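Local coordinates for VAO-type flavoprotein oxidase VAO615 (PDB 6F72) that probably acts as an oxidoreductase, carrying one bicovalently bound FAD that reacts rapidly with oxygen once reduced, its substrate still unidentified, at residues Ser100-Asn105 against Ala520-Ala525; Phe412-Ile417 against Pro443-Phe448. All blocks are in the same frame, centred on the assembly; numbering follows the deposited sequence.

Overall arrangement
Two small buried contacts, their centres about 14 Å apart, show how separate loops and a strand can pack against one helix, 488-508. Contact 1 joins the short helix 101-104 to the loop between helices 488-508 and 527-532, a span of more than 400 residues within which both segments of contact 2 fall. Contact 2 is far more local, setting strand 412-419, outermost in the seven-stranded antiparallel sheet, against the loop that follows helix 426-439. They touch through Asn-521 CB and Asn-414 OD1, 3.6 Å apart. Helix 101-104, the sheet edge and the berberine-like loop thus meet in one buried area; the bound FAD lies about 10 Å from the side chain of Phe-103 and about 12 Å from that of Asn-414.

Contact 1. Residues Ser100-Asn105 against Ala520-Ala525; sequences SQNFQN and ANHLYA. With NAG (2-acetamido-2-deoxy-beta-D-glucopyranose), chain C.
Phe-103 drives the edge of its ring at the face of His-522 in a T-shaped (edge-to-face) stack, the centroids 4.8 Å apart and the planes at 71°. The leading atom is CZ of Phe-103, which stands 3.5 Å from ND1 of His-522, displaced toward the rim of the imidazole; the opposite face is covered by CG of Leu-523. With CG held between its backbone N and carbonyl carbon (chi1 69°), His-522 sets its imidazole across the Phe-103 edge. Beside the stack, Asn-102 brings its amide to the imidazole at 74° between planes, ND2 lying 3.9 Å from His-522 NE2. These two nitrogens do not bond to each other: both are hydrogen-bonded to OD2 of Asp-495, whose OD1 takes ND2 of Asn-521. One carboxylate therefore fixes the polar side of the contact. A leucine in place of His-522 would probably leave Asp-495 without one of its partners and deprive the Phe-103 edge of a flat face.

Behind these groups, Ser-100 caps the helix, OG accepting from Phe-103 N at 3.2 Å. In the loop, Asn-521 OD1 accepts from Leu-523 N at 2.8 Å, an Asx turn within the type I turn 521-524. Just past the helix, Asn-105 ND2 is bonded to C1 of an N-linked GlcNAc, whose acetamide methyl C8 lies 3.3 Å from OD1 of Asn-102. The ensemble is an N-capped helical turn packed against an Asx-turn loop of the berberine-like region, beside a glycosylation site.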
loop_
_atom_site.group_PDB
_atom_site.type_symbol
_atom_site.label_atom_id
_atom_site.label_comp_id
_atom_site.label_asym_id
_atom_site.label_seq_id
_atom_site.Cartn_x
_atom_site.Cartn_y
_atom_site.Cartn_z
ATOM N N SER A 100 -0.122 -2.711 -11.432
ATOM C CA SER A 100 1.056 -1.997 -11.935
ATOM C C SER A 100 1.336 -2.215 -13.419
ATOM O O SER A 100 1.708 -3.324 -13.840
ATOM C CB SER A 100 2.300 -2.321 -11.105
ATOM O OG SER A 100 3.475 -1.890 -11.761
ATOM N N GLN A 101 1.217 -1.125 -14.185
ATOM C CA GLN A 101 1.505 -1.128 -15.622
ATOM C C GLN A 101 2.957 -1.528 -15.870
ATOM O O GLN A 101 3.268 -2.134 -16.892
ATOM C CB GLN A 101 1.233 0.240 -16.270
ATOM C CG GLN A 101 -0.124 0.883 -15.988
ATOM C CD GLN A 101 -0.127 1.755 -14.739
ATOM O OE1 GLN A 101 0.666 1.548 -13.826
ATOM N NE2 GLN A 101 -1.035 2.729 -14.692
ATOM N N ASN A 102 3.839 -1.205 -14.920
ATOM C CA ASN A 102 5.246 -1.559 -15.049
ATOM C C ASN A 102 5.483 -3.064 -14.928
ATOM O O ASN A 102 6.330 -3.612 -15.627
ATOM C CB ASN A 102 6.107 -0.772 -14.054
ATOM C CG ASN A 102 7.605 -0.975 -14.267
ATOM O OD1 ASN A 102 8.086 -1.140 -15.382
ATOM N ND2 ASN A 102 8.355 -0.925 -13.174
ATOM N N PHE A 103 4.740 -3.717 -14.032
ATOM C CA PHE A 103 4.871 -5.155 -13.853
ATOM C C PHE A 103 4.044 -5.959 -14.879
ATOM O O PHE A 103 4.435 -7.067 -15.201
ATOM C CB PHE A 103 4.661 -5.588 -12.377
ATOM C CG PHE A 103 5.799 -5.175 -11.484
ATOM C CD1 PHE A 103 6.976 -5.935 -11.430
ATOM C CD2 PHE A 103 5.738 -3.981 -10.767
ATOM C CE1 PHE A 103 8.048 -5.527 -10.651
ATOM C CE2 PHE A 103 6.811 -3.564 -9.987
ATOM C CZ PHE A 103 7.965 -4.338 -9.930
ATOM N N GLN A 104 2.935 -5.390 -15.371
ATOM C CA GLN A 104 2.259 -5.885 -16.586
ATOM C C GLN A 104 3.312 -6.003 -17.687
ATOM O O GLN A 104 3.380 -7.024 -18.364
ATOM C CB GLN A 104 1.133 -4.952 -17.038
ATOM C CG GLN A 104 -0.092 -5.000 -16.143
ATOM C CD GLN A 104 -0.975 -3.774 -16.273
ATOM O OE1 GLN A 104 -0.844 -2.997 -17.211
ATOM N NE2 GLN A 104 -1.893 -3.602 -15.318
ATOM N N ASN A 105 4.164 -4.976 -17.800
ATOM C CA ASN A 105 5.351 -5.000 -18.661
ATOM C C ASN A 105 5.040 -5.382 -20.128
ATOM O O ASN A 105 5.793 -6.121 -20.769
ATOM C CB ASN A 105 6.434 -5.917 -18.066
ATOM C CG ASN A 105 7.820 -5.564 -18.547
ATOM O OD1 ASN A 105 8.058 -4.450 -18.991
ATOM N ND2 ASN A 105 8.742 -6.508 -18.447
ATOM N N ALA A 520 7.580 2.396 -2.479
ATOM C CA ALA A 520 8.951 2.541 -2.962
ATOM C C ALA A 520 9.090 1.899 -4.343
ATOM O O ALA A 520 8.157 1.251 -4.826
ATOM C CB ALA A 520 9.916 1.898 -1.995
ATOM N N ASN A 521 10.254 2.099 -4.965
ATOM C CA ASN A 521 10.603 1.440 -6.199
ATOM C C ASN A 521 11.297 0.114 -5.913
ATOM O O ASN A 521 12.142 0.047 -5.034
ATOM C CB ASN A 521 11.523 2.351 -7.018
ATOM C CG ASN A 521 11.711 1.851 -8.436
ATOM O OD1 ASN A 521 12.489 0.929 -8.685
ATOM N ND2 ASN A 521 11.003 2.457 -9.370
ATOM N N HIS A 522 10.949 -0.927 -6.676
ATOM C CA HIS A 522 11.561 -2.267 -6.557
ATOM C C HIS A 522 13.063 -2.363 -6.850
ATOM O O HIS A 522 13.698 -3.364 -6.494
ATOM C CB HIS A 522 10.842 -3.250 -7.475
ATOM C CG HIS A 522 11.065 -2.982 -8.932
ATOM N ND1 HIS A 522 11.425 -3.971 -9.824
ATOM C CD2 HIS A 522 10.981 -1.834 -9.650
ATOM C CE1 HIS A 522 11.533 -3.446 -11.034
ATOM N NE2 HIS A 522 11.267 -2.153 -10.953
ATOM N N LEU A 523 13.613 -1.365 -7.547
ATOM C CA LEU A 523 15.045 -1.335 -7.862
ATOM C C LEU A 523 15.869 -0.513 -6.861
ATOM O O LEU A 523 17.113 -0.529 -6.921
ATOM C CB LEU A 523 15.287 -0.835 -9.281
ATOM C CG LEU A 523 14.609 -1.539 -10.462
ATOM C CD1 LEU A 523 14.722 -0.628 -11.684
ATOM C CD2 LEU A 523 15.179 -2.930 -10.739
ATOM N N TYR A 524 15.184 0.179 -5.938
ATOM C CA TYR A 524 15.837 1.013 -4.900
ATOM C C TYR A 524 16.857 0.209 -4.100
ATOM O O TYR A 524 16.521 -0.790 -3.464
ATOM C CB TYR A 524 14.771 1.645 -3.994
ATOM C CG TYR A 524 15.286 2.384 -2.775
ATOM C CD1 TYR A 524 16.188 3.445 -2.897
ATOM C CD2 TYR A 524 14.843 2.038 -1.486
ATOM C CE1 TYR A 524 16.651 4.117 -1.771
ATOM C CE2 TYR A 524 15.291 2.724 -0.364
ATOM C CZ TYR A 524 16.194 3.756 -0.516
ATOM O OH TYR A 524 16.662 4.445 0.591
ATOM N N ALA A 525 18.104 0.650 -4.151
ATOM C CA ALA A 525 19.235 -0.155 -3.708
ATOM C C ALA A 525 19.348 -0.298 -2.186
ATOM O O ALA A 525 19.758 -1.361 -1.715
ATOM C CB ALA A 525 20.534 0.395 -4.291
HETATM C C1 NAG C . 10.111 -6.291 -18.825
HETATM C C2 NAG C . 10.782 -6.346 -17.433
HETATM C C3 NAG C . 12.303 -6.351 -17.560
HETATM C C4 NAG C . 12.820 -7.434 -18.521
HETATM C C5 NAG C . 12.014 -7.432 -19.826
HETATM C C6 NAG C . 12.310 -8.657 -20.682
HETATM C C7 NAG C . 9.623 -5.416 -15.450
HETATM C C8 NAG C . 9.331 -4.158 -14.695
HETATM N N2 NAG C . 10.374 -5.256 -16.551
HETATM O O3 NAG C . 12.875 -6.537 -16.259
HETATM O O4 NAG C . 14.182 -7.168 -18.884
HETATM O O5 NAG C . 10.599 -7.388 -19.600
HETATM O O6 NAG C . 11.981 -8.312 -22.032
HETATM O O7 NAG C . 9.199 -6.492 -15.053
#

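Contact 2. Residues Phe412-Ile417 against Pro443-Phe448; sequences FTNSRI and PAFSPF
Phe-445 lays the CE2 corner of its ring against the start of strand 412-419, where it meets a backbone carbonyl, a methylene and an amide. Phe-412 O is the nearest of these, 3.4 Å from Phe-445 CE2, and approaches the ring obliquely. The two phenylalanines do not stack: the Phe-412 side chain touches through CB, 4.0 Å from Phe-445 CE2, while its own ring, with CG anti to the carbonyl carbon (chi1 -46°), leads away from the loop. Asn-414, two residues along the strand, crosses the Phe-445 side chain obliquely, its amide tilted just 26° from the ring plane and ND2 3.7 Å from CE2. Contact here is by van der Waals packing; the polar end of Asn-414 looks instead to Pro-478 O, to which ND2 makes a weak hydrogen bond.

Further neighbours cover the Phe-445 ring. Helix 488-508 supplies Tyr-497, whose ring meets that of Phe-445 with planes at about 65°, and Leu-502, which also touches Phe-445. Backbone bonds from Phe-412 to Gly-480 and from Asn-414 to Pro-478 pair the strand with 472-480, so that Phe-445 packs between this sheet edge and helix 488-508, shortly before the chain enters strand 448-452.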
loop_
_atom_site.group_PDB
_atom_site.type_symbol
_atom_site.label_atom_id
_atom_site.label_comp_id
_atom_site.label_asym_id
_atom_site.label_seq_id
_atom_site.Cartn_x
_atom_site.Cartn_y
_atom_site.Cartn_z
ATOM N N PHE A 412 5.488 4.228 -10.473
ATOM C CA PHE A 412 6.801 4.693 -10.030
ATOM C C PHE A 412 6.640 5.540 -8.758
ATOM O O PHE A 412 7.012 6.724 -8.728
ATOM C CB PHE A 412 7.536 5.460 -11.148
ATOM C CG PHE A 412 7.487 4.777 -12.494
ATOM C CD1 PHE A 412 8.230 3.614 -12.743
ATOM C CD2 PHE A 412 6.684 5.286 -13.516
ATOM C CE1 PHE A 412 8.172 2.984 -13.985
ATOM C CE2 PHE A 412 6.624 4.659 -14.755
ATOM C CZ PHE A 412 7.377 3.515 -14.993
ATOM N N THR A 413 6.084 4.909 -7.719
ATOM C CA THR A 413 5.802 5.566 -6.453
ATOM C C THR A 413 7.033 5.445 -5.562
ATOM O O THR A 413 7.594 4.359 -5.391
ATOM C CB THR A 413 4.532 4.985 -5.761
ATOM O OG1 THR A 413 3.363 5.333 -6.518
ATOM C CG2 THR A 413 4.355 5.525 -4.344
ATOM N N ASN A 414 7.478 6.584 -5.046
ATOM C CA ASN A 414 8.557 6.625 -4.047
ATOM C C ASN A 414 8.025 7.302 -2.803
ATOM O O ASN A 414 6.916 7.839 -2.828
ATOM C CB ASN A 414 9.755 7.368 -4.630
ATOM C CG ASN A 414 10.124 6.855 -6.007
ATOM O OD1 ASN A 414 10.766 5.813 -6.151
ATOM N ND2 ASN A 414 9.689 7.576 -7.036
ATOM N N SER A 415 8.797 7.269 -1.712
ATOM C CA SER A 415 8.353 7.871 -0.468
ATOM C C SER A 415 9.482 8.280 0.454
ATOM O O SER A 415 10.588 7.709 0.460
ATOM C CB SER A 415 7.412 6.924 0.309
ATOM O OG SER A 415 8.091 5.725 0.643
ATOM N N ARG A 416 9.171 9.267 1.269
ATOM C CA ARG A 416 9.996 9.546 2.410
ATOM C C ARG A 416 9.084 9.808 3.592
ATOM O O ARG A 416 8.086 10.530 3.461
ATOM C CB ARG A 416 10.928 10.731 2.105
ATOM C CG ARG A 416 12.134 10.822 3.027
ATOM C CD ARG A 416 13.173 9.736 2.773
ATOM N NE ARG A 416 14.296 9.955 3.664
ATOM C CZ ARG A 416 15.216 9.058 4.007
ATOM N NH1 ARG A 416 15.170 7.813 3.546
ATOM N NH2 ARG A 416 16.192 9.430 4.845
ATOM N N ILE A 417 9.380 9.144 4.711
ATOM C CA ILE A 417 8.844 9.529 6.003
ATOM C C ILE A 417 9.803 10.605 6.501
ATOM O O ILE A 417 11.000 10.355 6.653
ATOM C CB ILE A 417 8.773 8.351 6.994
ATOM C CG1 ILE A 417 7.746 7.322 6.510
ATOM C CG2 ILE A 417 8.374 8.834 8.381
ATOM C CD1 ILE A 417 8.147 5.889 6.750
ATOM N N PRO A 443 8.139 16.680 -14.504
ATOM C CA PRO A 443 6.691 16.693 -14.838
ATOM C C PRO A 443 5.938 15.359 -14.668
ATOM O O PRO A 443 4.721 15.365 -14.390
ATOM C CB PRO A 443 6.669 17.173 -16.300
ATOM C CG PRO A 443 8.000 17.804 -16.516
ATOM C CD PRO A 443 8.951 16.993 -15.692
ATOM N N ALA A 444 6.640 14.234 -14.816
ATOM C CA ALA A 444 6.032 12.922 -14.541
ATOM C C ALA A 444 5.786 12.625 -13.032
ATOM O O ALA A 444 5.012 11.732 -12.684
ATOM C CB ALA A 444 6.865 11.822 -15.180
ATOM N N PHE A 445 6.434 13.389 -12.153
ATOM C CA PHE A 445 6.384 13.151 -10.712
ATOM C C PHE A 445 5.756 14.306 -9.924
ATOM O O PHE A 445 5.735 14.281 -8.677
ATOM C CB PHE A 445 7.788 12.839 -10.192
ATOM C CG PHE A 445 8.337 11.514 -10.662
ATOM C CD1 PHE A 445 8.913 11.381 -11.931
ATOM C CD2 PHE A 445 8.307 10.405 -9.827
ATOM C CE1 PHE A 445 9.426 10.159 -12.357
ATOM C CE2 PHE A 445 8.834 9.182 -10.243
ATOM C CZ PHE A 445 9.387 9.057 -11.510
ATOM N N SER A 446 5.214 15.286 -10.651
ATOM C CA SER A 446 4.580 16.476 -10.075
ATOM C C SER A 446 3.145 16.619 -10.619
ATOM O O SER A 446 2.938 16.328 -11.785
ATOM C CB SER A 446 5.419 17.715 -10.394
ATOM O OG SER A 446 4.783 18.920 -9.992
ATOM N N PRO A 447 2.144 16.998 -9.806
ATOM C CA PRO A 447 2.254 17.141 -8.339
ATOM C C PRO A 447 2.417 15.793 -7.646
ATOM O O PRO A 447 2.417 14.747 -8.308
ATOM C CB PRO A 447 0.913 17.778 -7.940
ATOM C CG PRO A 447 -0.026 17.457 -9.062
ATOM C CD PRO A 447 0.811 17.392 -10.302
ATOM N N PHE A 448 2.599 15.827 -6.326
ATOM C CA PHE A 448 2.643 14.606 -5.526
ATOM C C PHE A 448 1.942 14.807 -4.194
ATOM O O PHE A 448 1.805 15.940 -3.711
ATOM C CB PHE A 448 4.083 14.106 -5.333
ATOM C CG PHE A 448 4.975 15.070 -4.589
ATOM C CD1 PHE A 448 5.693 16.058 -5.280
ATOM C CD2 PHE A 448 5.116 14.988 -3.206
ATOM C CE1 PHE A 448 6.517 16.950 -4.597
ATOM C CE2 PHE A 448 5.938 15.876 -2.516
ATOM C CZ PHE A 448 6.644 16.861 -3.218
#